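Local coordinates for elongation factor 1-gamma 1 (Saccharomyces cerevisiae, PDB 1NHY), which is a subunit of the translation elongation factor 1 complex, probably tethering it to other cell components, its N-terminal GST-like domain mediating interaction with the exchange-factor subunit, at residues A[14-19]-A[199-204]; A[113-118]-A[174-179]; A[138-143]-A[183-188]; A[161-166]-A[193-198]; A[168-173]-A[206-211]. All coordinates share one frame; numbering follows the deposited sequence.

The chain is the GST-like N-terminal part of a longer protein. Contact 1 joins its thioredoxin-like portion, through helix 12-24, to the segment following helix 186-197; contacts 2 to 5 lie within the helical C-terminal portion. Helix 160-175 is the common thread: contact 4 uses its beginning, contact 5 its later turns and contact 2 its end, while contact 3 packs helix 126-147 against the junction of helices 179-184 and 186-197. Contacts 1 and 4 have centres about 9 Å apart, contacts 1 and 3 about 23 Å. Along the chain contacts 2, 3 and 4 fall between the segments of contact 1, whereas contact 5 crosses it and ends later, tying distant sequence together.

Contact 1: residues A[14-19]-A[199-204]; sequences TWVPRG and PFLKDE
Glu-204 lays its aliphatic part over the indole of Trp-15. Its CG sits 3.6 Å from the centroid of the five-membered ring of Trp-15, 26° off the ring normal, a CH-pi contact displaced toward the rim, while Glu-204 CB lies nearer the six-membered half. The two side chains run past each other in opposite directions, with ring and carboxylate planes 46° apart. A bend at chi2 (65°) turns the Glu-204 carboxylate toward Arg-18, and OE2 comes near the plane and edge of the guanidinium. At 3.9 Å from Arg-18 NH1 to Glu-204 OE2 this is a long salt bridge; Arg-18 is held more firmly by Asn-9, whose carbonyl oxygen accepts a bond from NH2, and by a cation-pi contact with Phe-10. Glutamate suits the place, offering methylenes to a ring and charge to an arginine. Gly-19, with no side chain in the way, lets the backbones approach to 4.4 Å between its CA and that of Phe-200. Elsewhere in the contact Val-16 CG2 meets Leu-201 CD2 at 4.2 Å. The packing forms part of the interface between the thioredoxin-like and helical domains of the GST fold, here made with the segment after helix 186-197.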
# COMPACT_ATOMS: atom_id res chain seq x y z
N THR A 14 5.78 2.60 -3.23
CA THR A 14 7.10 2.10 -2.95
C THR A 14 7.27 1.65 -1.51
O THR A 14 8.16 0.89 -1.18
CB THR A 14 8.14 3.16 -3.23
OG1 THR A 14 8.30 3.29 -4.64
CG2 THR A 14 9.46 2.79 -2.60
N TRP A 15 6.39 2.13 -0.65
CA TRP A 15 6.49 1.81 0.75
C TRP A 15 6.59 0.32 1.06
O TRP A 15 7.60 -0.13 1.62
CB TRP A 15 5.32 2.44 1.49
CG TRP A 15 5.37 3.95 1.52
CD1 TRP A 15 6.09 4.78 0.69
CD2 TRP A 15 4.66 4.81 2.40
NE1 TRP A 15 5.85 6.09 1.00
CE2 TRP A 15 4.97 6.14 2.05
CE3 TRP A 15 3.76 4.58 3.46
CZ2 TRP A 15 4.43 7.23 2.72
CZ3 TRP A 15 3.22 5.68 4.13
CH2 TRP A 15 3.56 6.98 3.75
N VAL A 16 5.58 -0.46 0.69
CA VAL A 16 5.64 -1.89 0.98
C VAL A 16 6.88 -2.58 0.44
O VAL A 16 7.56 -3.27 1.18
CB VAL A 16 4.38 -2.63 0.48
CG1 VAL A 16 4.55 -4.13 0.66
CG2 VAL A 16 3.17 -2.16 1.28
N PRO A 17 7.19 -2.41 -0.85
CA PRO A 17 8.40 -3.08 -1.36
C PRO A 17 9.59 -2.76 -0.49
O PRO A 17 10.33 -3.67 -0.09
CB PRO A 17 8.55 -2.49 -2.74
CG PRO A 17 7.11 -2.31 -3.16
CD PRO A 17 6.46 -1.74 -1.93
N ARG A 18 9.77 -1.48 -0.18
CA ARG A 18 10.89 -1.05 0.65
C ARG A 18 10.84 -1.72 2.01
O ARG A 18 11.84 -2.27 2.49
CB ARG A 18 10.91 0.47 0.80
CG ARG A 18 12.14 0.95 1.56
CD ARG A 18 12.23 2.46 1.60
NE ARG A 18 12.65 3.00 0.32
CZ ARG A 18 11.90 3.77 -0.45
NH1 ARG A 18 10.66 4.09 -0.07
NH2 ARG A 18 12.40 4.21 -1.61
N GLY A 19 9.66 -1.69 2.64
CA GLY A 19 9.50 -2.32 3.94
C GLY A 19 9.78 -3.82 3.89
O GLY A 19 10.38 -4.38 4.80
N PRO A 199 7.18 -3.83 11.36
CA PRO A 199 8.49 -3.55 10.76
C PRO A 199 8.37 -3.33 9.25
O PRO A 199 9.27 -2.77 8.62
CB PRO A 199 9.29 -4.80 11.07
CG PRO A 199 8.65 -5.31 12.32
CD PRO A 199 7.19 -5.11 12.07
N PHE A 200 7.25 -3.76 8.68
CA PHE A 200 6.99 -3.63 7.25
C PHE A 200 6.75 -2.19 6.82
O PHE A 200 7.14 -1.78 5.72
CB PHE A 200 5.75 -4.44 6.87
CG PHE A 200 5.82 -5.86 7.28
CD1 PHE A 200 6.49 -6.78 6.48
CD2 PHE A 200 5.27 -6.28 8.48
CE1 PHE A 200 6.61 -8.11 6.88
CE2 PHE A 200 5.38 -7.62 8.89
CZ PHE A 200 6.05 -8.53 8.08
N LEU A 201 6.09 -1.43 7.69
CA LEU A 201 5.72 -0.06 7.39
C LEU A 201 6.19 1.00 8.38
O LEU A 201 6.17 2.19 8.09
CB LEU A 201 4.20 0.02 7.31
CG LEU A 201 3.47 -0.73 6.21
CD1 LEU A 201 2.00 -0.72 6.53
CD2 LEU A 201 3.72 -0.09 4.87
N LYS A 202 6.60 0.55 9.56
CA LYS A 202 7.05 1.44 10.62
C LYS A 202 7.91 2.64 10.16
O LYS A 202 7.58 3.80 10.41
CB LYS A 202 7.79 0.58 11.64
CG LYS A 202 8.36 1.27 12.85
CD LYS A 202 8.77 0.23 13.89
CE LYS A 202 9.77 -0.80 13.33
NZ LYS A 202 9.87 -2.02 14.18
N ASP A 203 9.00 2.34 9.46
CA ASP A 203 9.94 3.36 8.96
C ASP A 203 9.36 4.27 7.88
O ASP A 203 9.99 5.24 7.49
CB ASP A 203 11.19 2.69 8.40
CG ASP A 203 11.70 1.57 9.28
OD1 ASP A 203 10.87 0.82 9.85
OD2 ASP A 203 12.94 1.43 9.38
N GLU A 204 8.18 3.94 7.38
CA GLU A 204 7.57 4.75 6.33
C GLU A 204 6.59 5.71 6.94
O GLU A 204 6.20 6.68 6.30
CB GLU A 204 6.81 3.87 5.33
CG GLU A 204 7.53 3.58 4.02
CD GLU A 204 8.81 2.76 4.19
OE1 GLU A 204 8.76 1.67 4.83
OE2 GLU A 204 9.85 3.22 3.67

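Contact 2: residues A[113-118]-A[174-179]; sequences NTIVPL and ESLFGT
Leu-176, just past the end of helix 160-175, reaches Ile-115 and Leu-118 of the short helix 115-118 and carries most of this contact. Its extended side chain (chi2 -179°) projects both methyls at the other segment, and they part company there: CD1 of Leu-176 meets CD1 of Ile-115 at 3.4 Å, whereas its CD2 meets CD1 of Leu-118 at 3.5 Å. A leucine, forked at its tip, can thus engage two residues spaced nearly one helical turn apart. The side chains of Leu-176 and its partners are set at a slant to one another. Ile-115 has the next largest buried surface. Its CG1 branch, beside the backbone N, bends at chi2 (63°) and carries CD1 onto Leu-176; further back along the same branch, CG1 lies 4.1 Å from CB of Ser-175. Ser-175 is small enough to let the isoleucine come in, and its hydroxyl is otherwise engaged, in a weak hydrogen bond with Arg-171 O. Thr-114 holds the N-cap position of helix 115-118, but its side chain makes no capping bond: OG1 bonds back to Gln-110 O and lies 3.7 Å from Leu-176 CD1. No hydrogen bond spans the two segments; they meet by van der Waals packing, chiefly of apolar side chains. Met-133 of helix 126-147 also touches Leu-176, and Tyr-172 borders Ile-115 and Thr-114. A leucine at the point where the chain leaves helix 160-175 is thereby packed on helix 115-118, within the all-helical C-terminal domain of the GST fold.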
# COMPACT_ATOMS: atom_id res chain seq x y z
N ASN A 113 -10.17 10.68 -7.76
CA ASN A 113 -11.49 11.28 -7.94
C ASN A 113 -11.85 12.10 -6.73
O ASN A 113 -12.95 12.63 -6.65
CB ASN A 113 -12.54 10.20 -8.17
CG ASN A 113 -12.51 9.68 -9.56
OD1 ASN A 113 -13.33 8.85 -9.95
ND2 ASN A 113 -11.54 10.15 -10.35
N THR A 114 -10.91 12.19 -5.80
CA THR A 114 -11.15 12.96 -4.59
C THR A 114 -9.87 13.67 -4.18
O THR A 114 -9.73 14.86 -4.40
CB THR A 114 -11.62 12.05 -3.45
OG1 THR A 114 -10.57 11.13 -3.12
CG2 THR A 114 -12.85 11.27 -3.87
N ILE A 115 -8.93 12.94 -3.60
CA ILE A 115 -7.70 13.59 -3.17
C ILE A 115 -7.13 14.47 -4.28
O ILE A 115 -7.00 15.67 -4.09
CB ILE A 115 -6.62 12.55 -2.72
CG1 ILE A 115 -6.95 12.05 -1.30
CG2 ILE A 115 -5.22 13.19 -2.75
CD1 ILE A 115 -8.26 11.30 -1.21
N VAL A 116 -6.80 13.89 -5.43
CA VAL A 116 -6.24 14.67 -6.53
C VAL A 116 -7.03 15.94 -6.82
O VAL A 116 -6.47 17.03 -6.85
CB VAL A 116 -6.14 13.83 -7.83
CG1 VAL A 116 -5.30 14.58 -8.86
CG2 VAL A 116 -5.55 12.46 -7.54
N PRO A 117 -8.36 15.83 -7.05
CA PRO A 117 -9.19 17.00 -7.34
C PRO A 117 -9.13 18.03 -6.21
O PRO A 117 -8.71 19.17 -6.42
CB PRO A 117 -10.59 16.40 -7.49
CG PRO A 117 -10.31 15.04 -8.03
CD PRO A 117 -9.16 14.59 -7.17
N LEU A 118 -9.54 17.63 -5.01
CA LEU A 118 -9.52 18.51 -3.85
C LEU A 118 -8.16 19.15 -3.69
O LEU A 118 -8.05 20.37 -3.65
CB LEU A 118 -9.84 17.74 -2.58
CG LEU A 118 -11.27 17.22 -2.54
CD1 LEU A 118 -11.47 16.40 -1.27
CD2 LEU A 118 -12.23 18.38 -2.58
N GLU A 174 -4.88 11.42 5.42
CA GLU A 174 -4.18 12.69 5.41
C GLU A 174 -5.00 13.82 4.82
O GLU A 174 -4.71 14.98 5.08
CB GLU A 174 -2.88 12.56 4.62
CG GLU A 174 -1.97 11.52 5.18
CD GLU A 174 -0.59 11.57 4.59
OE1 GLU A 174 -0.46 11.46 3.34
OE2 GLU A 174 0.38 11.73 5.37
N SER A 175 -6.02 13.49 4.05
CA SER A 175 -6.80 14.54 3.43
C SER A 175 -8.29 14.40 3.62
O SER A 175 -9.01 15.39 3.54
CB SER A 175 -6.49 14.60 1.93
OG SER A 175 -5.11 14.41 1.69
N LEU A 176 -8.77 13.20 3.87
CA LEU A 176 -10.21 13.05 4.00
C LEU A 176 -10.73 12.47 5.30
O LEU A 176 -11.87 12.73 5.66
CB LEU A 176 -10.75 12.22 2.84
CG LEU A 176 -10.57 12.83 1.45
CD1 LEU A 176 -11.17 11.90 0.42
CD2 LEU A 176 -11.24 14.18 1.41
N PHE A 177 -9.92 11.69 5.99
CA PHE A 177 -10.40 11.08 7.21
C PHE A 177 -9.98 11.85 8.43
O PHE A 177 -8.91 11.59 9.00
CB PHE A 177 -9.91 9.65 7.30
CG PHE A 177 -10.32 8.81 6.14
CD1 PHE A 177 -11.44 9.15 5.37
CD2 PHE A 177 -9.63 7.66 5.82
CE1 PHE A 177 -11.84 8.36 4.32
CE2 PHE A 177 -10.04 6.86 4.76
CZ PHE A 177 -11.14 7.21 4.01
N GLY A 178 -10.82 12.78 8.86
CA GLY A 178 -10.50 13.59 10.01
C GLY A 178 -11.00 13.05 11.33
O GLY A 178 -11.22 11.85 11.50
N THR A 179 -11.19 13.95 12.28
CA THR A 179 -11.67 13.56 13.59
C THR A 179 -13.05 12.92 13.50
O THR A 179 -13.23 11.78 13.90
CB THR A 179 -11.69 14.77 14.53
OG1 THR A 179 -10.37 15.34 14.60
CG2 THR A 179 -12.12 14.34 15.93

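Contact 3: residues A[138-143]-A[183-188]; sequences KIVDIF and AQHPAI
His-185 packs against Val-140, and Ile-188 against Phe-143 one turn further along helix 126-147, as part of the helical bundle that forms the C-terminal domain of the GST fold. The CH-pi contact is made by Val-140, whose CG1 stands 3.9 Å from the centroid of the His-185 imidazole and only 9° off the normal, the methyl carbon almost straight above the ring centre. With CG1 anti to the backbone N (chi1 164°), the valine puts this methyl squarely on the ring. Trp-181 also meets the histidine, which holds the N-cap position of helix 186-197.

The polar approach is looser. Although its CB leaves the backbone pointing away, Asp-141 brings OD1 back to 3.8 Å from His-185 CE1; OD1 remains 4.6 Å from NE2 of that histidine, so no bond is made, though the carboxylate may still influence the ring electrostatically. A real polar tie lies just beyond, where Glu-144 accepts a hydrogen bond from the Ile-188 backbone N.

Apolar packing completes the contact. The Phe-143 ring leads off to Trp-99 and Phe-169, leaving its base to Ile-188. The longer arm of that isoleucine, flexible and unbranched at its end, reaches between the helices: its CD1 lies 4.1 Å from Val-140 O and 3.3 Å from Phe-143 CB.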
# COMPACT_ATOMS: atom_id res chain seq x y z
N LYS A 138 -18.69 3.51 0.30
CA LYS A 138 -19.12 2.14 0.09
C LYS A 138 -17.99 1.16 0.46
O LYS A 138 -18.22 0.20 1.20
CB LYS A 138 -19.56 1.92 -1.37
CG LYS A 138 -21.02 2.27 -1.65
CD LYS A 138 -21.40 2.03 -3.13
CE LYS A 138 -22.92 2.06 -3.38
NZ LYS A 138 -23.30 1.50 -4.72
N ILE A 139 -16.78 1.42 -0.03
CA ILE A 139 -15.63 0.56 0.25
C ILE A 139 -15.25 0.64 1.72
O ILE A 139 -15.00 -0.37 2.37
CB ILE A 139 -14.39 0.99 -0.59
CG1 ILE A 139 -14.83 1.37 -2.01
CG2 ILE A 139 -13.37 -0.15 -0.65
CD1 ILE A 139 -15.72 0.32 -2.70
N VAL A 140 -15.20 1.86 2.23
CA VAL A 140 -14.85 2.09 3.62
C VAL A 140 -15.71 1.25 4.54
O VAL A 140 -15.24 0.74 5.56
CB VAL A 140 -14.98 3.57 3.97
CG1 VAL A 140 -15.01 3.76 5.46
CG2 VAL A 140 -13.80 4.31 3.37
N ASP A 141 -16.97 1.09 4.18
CA ASP A 141 -17.86 0.28 5.01
C ASP A 141 -17.52 -1.18 4.93
O ASP A 141 -17.62 -1.89 5.91
CB ASP A 141 -19.31 0.49 4.60
CG ASP A 141 -19.75 1.92 4.80
OD1 ASP A 141 -19.34 2.53 5.82
OD2 ASP A 141 -20.52 2.43 3.94
N ILE A 142 -17.10 -1.63 3.75
CA ILE A 142 -16.72 -3.03 3.57
C ILE A 142 -15.62 -3.37 4.56
O ILE A 142 -15.63 -4.44 5.20
CB ILE A 142 -16.15 -3.30 2.16
CG1 ILE A 142 -17.14 -2.84 1.10
CG2 ILE A 142 -15.89 -4.79 1.99
CD1 ILE A 142 -18.42 -3.65 1.12
N PHE A 143 -14.66 -2.46 4.66
CA PHE A 143 -13.53 -2.59 5.56
C PHE A 143 -13.97 -2.60 7.01
O PHE A 143 -13.75 -3.57 7.73
CB PHE A 143 -12.56 -1.46 5.33
CG PHE A 143 -11.63 -1.71 4.21
CD1 PHE A 143 -10.38 -2.28 4.44
CD2 PHE A 143 -12.01 -1.42 2.92
CE1 PHE A 143 -9.52 -2.56 3.39
CE2 PHE A 143 -11.15 -1.70 1.85
CZ PHE A 143 -9.90 -2.28 2.09
N ALA A 183 -13.92 9.00 14.23
CA ALA A 183 -14.82 8.78 15.36
C ALA A 183 -15.90 7.76 15.05
O ALA A 183 -16.38 7.04 15.93
CB ALA A 183 -15.46 10.10 15.77
N GLN A 184 -16.28 7.69 13.77
CA GLN A 184 -17.31 6.78 13.32
C GLN A 184 -16.76 5.55 12.63
O GLN A 184 -17.50 4.63 12.28
CB GLN A 184 -18.24 7.51 12.36
CG GLN A 184 -18.90 8.71 12.99
CD GLN A 184 -20.02 9.25 12.13
OE1 GLN A 184 -19.79 9.74 11.02
NE2 GLN A 184 -21.26 9.13 12.62
N HIS A 185 -15.45 5.53 12.44
CA HIS A 185 -14.81 4.40 11.80
C HIS A 185 -13.63 3.93 12.64
O HIS A 185 -12.47 3.99 12.22
CB HIS A 185 -14.38 4.80 10.38
CG HIS A 185 -15.55 5.05 9.46
ND1 HIS A 185 -16.50 4.07 9.20
CD2 HIS A 185 -15.95 6.15 8.79
CE1 HIS A 185 -17.43 4.57 8.40
NE2 HIS A 185 -17.12 5.83 8.14
N PRO A 186 -13.92 3.44 13.85
CA PRO A 186 -12.92 2.95 14.81
C PRO A 186 -12.08 1.81 14.28
O PRO A 186 -10.86 1.91 14.21
CB PRO A 186 -13.77 2.49 15.99
CG PRO A 186 -14.97 3.34 15.90
CD PRO A 186 -15.26 3.32 14.42
N ALA A 187 -12.76 0.72 13.93
CA ALA A 187 -12.10 -0.47 13.42
C ALA A 187 -10.98 -0.11 12.45
O ALA A 187 -9.83 -0.52 12.65
CB ALA A 187 -13.13 -1.37 12.74
N ILE A 188 -11.31 0.66 11.41
CA ILE A 188 -10.33 1.07 10.42
C ILE A 188 -9.11 1.69 11.11
O ILE A 188 -7.97 1.35 10.78
CB ILE A 188 -10.93 2.10 9.43
CG1 ILE A 188 -12.21 1.54 8.82
CG2 ILE A 188 -9.91 2.44 8.34
CD1 ILE A 188 -12.04 0.21 8.14

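Contact 4: residues A[161-166]-A[193-198]; sequences ADLVAA and NTVRAS
Asp-162 OD1 accepts hydrogen bonds from the backbone N of Leu-153 and from NE1 of Trp-191 on helix 186-197, while its CB packs 4.3 Å from CG2 of Val-195. The other carboxylate oxygen, OD2, takes the backbone N of Ser-159, the residue just before helix 160-175. That bond is consistent with the N-capping box found at this helix in glutathione S-transferases, and it explains an aspartate in a buried position: its oxygens are satisfied by N-H groups, which, with the nearby helix start, would probably stabilise a negative charge. Across the contact itself the meeting is apolar and centres on Val-195. Its CG1, anti to the backbone N (chi1 -173°), is directed into the surface of helix 160-175 and touches three residues there: Ala-166 CB at 3.5 Å, the backbone O of Asp-162 at 3.8 Å, and Leu-163 CD2 at 4.0 Å. The small alanine allows the branched valine to settle close to the helix, and the leucine reaches round with its end to flank it. Over the short segments the helix axes pass 9.7 Å apart and cross at -102°, nearly perpendicular, so the contact stays small and is centred on Val-195. Helix 160-175 has other neighbours besides helix 186-197, which lies across it here: helix 90-107 receives Ala-161, Val-164 and Ala-165, and Phe-200, after helix 186-197, packs on Leu-163.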
# COMPACT_ATOMS: atom_id res chain seq x y z
N ALA A 161 -2.14 -8.45 2.29
CA ALA A 161 -3.33 -7.61 2.10
C ALA A 161 -3.30 -6.39 3.02
O ALA A 161 -3.31 -5.24 2.56
CB ALA A 161 -4.58 -8.40 2.37
N ASP A 162 -3.26 -6.63 4.32
CA ASP A 162 -3.21 -5.55 5.29
C ASP A 162 -2.12 -4.55 4.93
O ASP A 162 -2.36 -3.35 4.94
CB ASP A 162 -2.92 -6.12 6.65
CG ASP A 162 -3.92 -7.17 7.03
OD1 ASP A 162 -5.07 -6.79 7.28
OD2 ASP A 162 -3.55 -8.37 7.07
N LEU A 163 -0.94 -5.05 4.61
CA LEU A 163 0.14 -4.15 4.25
C LEU A 163 -0.27 -3.19 3.16
O LEU A 163 -0.26 -1.99 3.35
CB LEU A 163 1.37 -4.94 3.81
CG LEU A 163 2.04 -5.67 4.98
CD1 LEU A 163 3.28 -6.37 4.46
CD2 LEU A 163 2.41 -4.69 6.09
N VAL A 164 -0.64 -3.73 2.01
CA VAL A 164 -1.04 -2.89 0.90
C VAL A 164 -2.22 -2.02 1.25
O VAL A 164 -2.15 -0.80 1.14
CB VAL A 164 -1.38 -3.73 -0.31
CG1 VAL A 164 -2.11 -2.89 -1.35
CG2 VAL A 164 -0.10 -4.31 -0.87
N ALA A 165 -3.31 -2.64 1.66
CA ALA A 165 -4.49 -1.88 2.03
C ALA A 165 -4.10 -0.74 3.00
O ALA A 165 -4.70 0.33 2.98
CB ALA A 165 -5.52 -2.79 2.67
N ALA A 166 -3.08 -0.96 3.83
CA ALA A 166 -2.66 0.08 4.76
C ALA A 166 -2.05 1.26 4.03
O ALA A 166 -2.34 2.41 4.34
CB ALA A 166 -1.65 -0.47 5.76
N ASN A 193 -3.39 1.64 12.62
CA ASN A 193 -2.25 1.84 13.51
C ASN A 193 -1.46 0.56 13.77
O ASN A 193 -0.23 0.57 13.81
CB ASN A 193 -2.70 2.45 14.84
CG ASN A 193 -3.55 3.71 14.65
OD1 ASN A 193 -3.25 4.55 13.82
ND2 ASN A 193 -4.61 3.83 15.44
N THR A 194 -2.17 -0.55 13.92
CA THR A 194 -1.46 -1.79 14.16
C THR A 194 -0.62 -2.16 12.95
O THR A 194 0.46 -2.72 13.08
CB THR A 194 -2.41 -2.93 14.41
OG1 THR A 194 -3.48 -2.49 15.25
CG2 THR A 194 -1.66 -4.07 15.09
N VAL A 195 -1.12 -1.84 11.76
CA VAL A 195 -0.37 -2.20 10.59
C VAL A 195 0.82 -1.29 10.37
O VAL A 195 1.88 -1.77 9.96
CB VAL A 195 -1.27 -2.23 9.35
CG1 VAL A 195 -0.49 -2.78 8.17
CG2 VAL A 195 -2.48 -3.10 9.62
N ARG A 196 0.66 -0.00 10.66
CA ARG A 196 1.77 0.96 10.47
C ARG A 196 2.92 0.65 11.41
O ARG A 196 4.09 0.85 11.09
CB ARG A 196 1.32 2.38 10.77
CG ARG A 196 0.05 2.78 10.09
CD ARG A 196 -0.27 4.24 10.36
NE ARG A 196 -0.87 4.48 11.67
CZ ARG A 196 -0.30 5.22 12.63
NH1 ARG A 196 0.89 5.79 12.43
NH2 ARG A 196 -0.93 5.40 13.79
N ALA A 197 2.56 0.17 12.60
CA ALA A 197 3.54 -0.14 13.62
C ALA A 197 4.49 -1.27 13.23
O ALA A 197 5.62 -1.30 13.72
CB ALA A 197 2.83 -0.49 14.91
N SER A 198 4.05 -2.17 12.36
CA SER A 198 4.87 -3.30 11.93
C SER A 198 6.19 -2.93 11.28
O SER A 198 6.33 -1.85 10.70
CB SER A 198 4.08 -4.20 10.98
OG SER A 198 3.36 -3.42 10.03

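Contact 5: residues A[168-173]-A[206-211]; sequences IFTRYF and KDFKFA
Phe-173 and Phe-210 form an offset edge-to-face pair, and the unusual feature is that Phe-210 works in two ways at once: it turns its edge to the face of Phe-173 while its own face receives CE2 of Phe-208. Phenylalanine suits such places, since a flat apolar ring can offer an edge to one neighbour and a face to another. The Phe-173 and Phe-210 centroids are 5.3 Å apart with the planes at 75°, the side chains lying alongside each other and pointing the same way. Phe-208, with CG anti to the backbone N (chi1 174°), extends toward the helix. Its ring edge meets Phe-173, with Phe-208 CZ 3.5 Å from Phe-173 CB, and Phe-208 CE1 lies 3.9 Å from the Thr-170 methyl, CG2. Threonine gives that methyl to the ring while OG1 bonds to Tyr-205 OH and to Ala-166 O. One weak backbone hydrogen bond, from Ala-211 N to Phe-173 O at 3.1 Å, joins the segments, strongly bent at 127°. Inverse gamma turns centred on Asp-207 and Phe-210 help shape the irregular chain. Phe-192, Trp-181 and Phe-177 also meet the Phe-173 ring. The result is an aromatic cluster packing the segment after helix 186-197 onto helix 160-175 in the C-terminal domain of the GST-like fold.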
# COMPACT_ATOMS: atom_id res chain seq x y z
N ILE A 168 -2.60 2.17 0.98
CA ILE A 168 -3.60 2.90 0.23
C ILE A 168 -4.36 3.88 1.11
O ILE A 168 -4.47 5.07 0.79
CB ILE A 168 -4.55 1.91 -0.47
CG1 ILE A 168 -3.76 1.23 -1.59
CG2 ILE A 168 -5.80 2.63 -1.00
CD1 ILE A 168 -4.42 0.01 -2.16
N PHE A 169 -4.86 3.37 2.23
CA PHE A 169 -5.59 4.20 3.18
C PHE A 169 -4.84 5.47 3.56
O PHE A 169 -5.44 6.52 3.74
CB PHE A 169 -5.89 3.39 4.42
CG PHE A 169 -7.28 2.85 4.46
CD1 PHE A 169 -8.34 3.71 4.68
CD2 PHE A 169 -7.54 1.49 4.29
CE1 PHE A 169 -9.66 3.23 4.74
CE2 PHE A 169 -8.85 1.00 4.35
CZ PHE A 169 -9.91 1.87 4.58
N THR A 170 -3.52 5.37 3.66
CA THR A 170 -2.69 6.52 4.01
C THR A 170 -3.21 7.88 3.50
O THR A 170 -3.82 8.63 4.27
CB THR A 170 -1.27 6.26 3.54
OG1 THR A 170 -0.83 5.05 4.17
CG2 THR A 170 -0.35 7.38 3.93
N ARG A 171 -3.01 8.20 2.22
CA ARG A 171 -3.48 9.48 1.68
C ARG A 171 -4.89 9.89 2.14
O ARG A 171 -5.18 11.07 2.27
CB ARG A 171 -3.43 9.44 0.15
CG ARG A 171 -2.04 9.14 -0.40
CD ARG A 171 -1.03 10.26 -0.10
NE ARG A 171 0.23 9.74 0.42
CZ ARG A 171 1.44 10.17 0.08
NH1 ARG A 171 1.57 11.15 -0.81
NH2 ARG A 171 2.53 9.63 0.62
N TYR A 172 -5.77 8.93 2.36
CA TYR A 172 -7.11 9.27 2.84
C TYR A 172 -7.03 9.81 4.28
O TYR A 172 -7.70 10.78 4.63
CB TYR A 172 -8.03 8.06 2.79
CG TYR A 172 -8.58 7.76 1.42
CD1 TYR A 172 -9.56 8.57 0.86
CD2 TYR A 172 -8.14 6.65 0.71
CE1 TYR A 172 -10.11 8.27 -0.40
CE2 TYR A 172 -8.68 6.34 -0.54
CZ TYR A 172 -9.66 7.16 -1.09
OH TYR A 172 -10.20 6.84 -2.31
N PHE A 173 -6.22 9.17 5.11
CA PHE A 173 -6.07 9.62 6.49
C PHE A 173 -5.36 10.95 6.55
O PHE A 173 -5.25 11.54 7.60
CB PHE A 173 -5.28 8.61 7.31
CG PHE A 173 -6.10 7.46 7.77
CD1 PHE A 173 -7.23 7.68 8.54
CD2 PHE A 173 -5.77 6.17 7.39
CE1 PHE A 173 -8.04 6.62 8.92
CE2 PHE A 173 -6.57 5.10 7.76
CZ PHE A 173 -7.72 5.33 8.53
N LYS A 206 7.01 7.59 9.73
CA LYS A 206 7.64 8.49 10.69
C LYS A 206 6.75 9.69 10.98
O LYS A 206 5.87 9.64 11.84
CB LYS A 206 8.99 8.96 10.15
CG LYS A 206 10.17 8.51 10.98
CD LYS A 206 10.17 7.00 11.18
CE LYS A 206 11.47 6.59 11.87
NZ LYS A 206 11.53 5.14 12.22
N ASP A 207 6.97 10.77 10.26
CA ASP A 207 6.15 11.95 10.46
C ASP A 207 4.88 11.84 9.61
O ASP A 207 4.84 12.25 8.45
CB ASP A 207 6.95 13.20 10.11
CG ASP A 207 7.90 12.99 8.92
OD1 ASP A 207 8.73 12.06 8.96
OD2 ASP A 207 7.80 13.77 7.94
N PHE A 208 3.85 11.26 10.21
CA PHE A 208 2.58 11.07 9.53
C PHE A 208 1.55 12.07 10.06
O PHE A 208 1.30 12.13 11.26
CB PHE A 208 2.09 9.63 9.75
CG PHE A 208 0.72 9.38 9.20
CD1 PHE A 208 0.48 9.45 7.84
CD2 PHE A 208 -0.35 9.12 10.06
CE1 PHE A 208 -0.81 9.28 7.34
CE2 PHE A 208 -1.64 8.94 9.56
CZ PHE A 208 -1.87 9.02 8.20
N LYS A 209 0.95 12.85 9.17
CA LYS A 209 -0.05 13.84 9.58
C LYS A 209 -1.49 13.36 9.53
O LYS A 209 -2.14 13.42 8.49
CB LYS A 209 0.06 15.12 8.73
CG LYS A 209 1.04 16.19 9.26
CD LYS A 209 0.92 17.53 8.50
CE LYS A 209 -0.47 18.17 8.66
NZ LYS A 209 -0.57 19.48 7.95
N PHE A 210 -2.00 12.90 10.67
CA PHE A 210 -3.39 12.46 10.73
C PHE A 210 -4.33 13.65 10.58
O PHE A 210 -4.74 14.24 11.56
CB PHE A 210 -3.69 11.79 12.07
CG PHE A 210 -3.89 10.33 11.98
CD1 PHE A 210 -4.85 9.81 11.14
CD2 PHE A 210 -3.10 9.47 12.72
CE1 PHE A 210 -5.02 8.44 11.03
CE2 PHE A 210 -3.25 8.10 12.63
CZ PHE A 210 -4.22 7.58 11.78
N ALA A 211 -4.67 14.00 9.35
CA ALA A 211 -5.55 15.13 9.12
C ALA A 211 -6.84 15.02 9.94
O ALA A 211 -7.34 13.93 10.19
CB ALA A 211 -5.88 15.22 7.64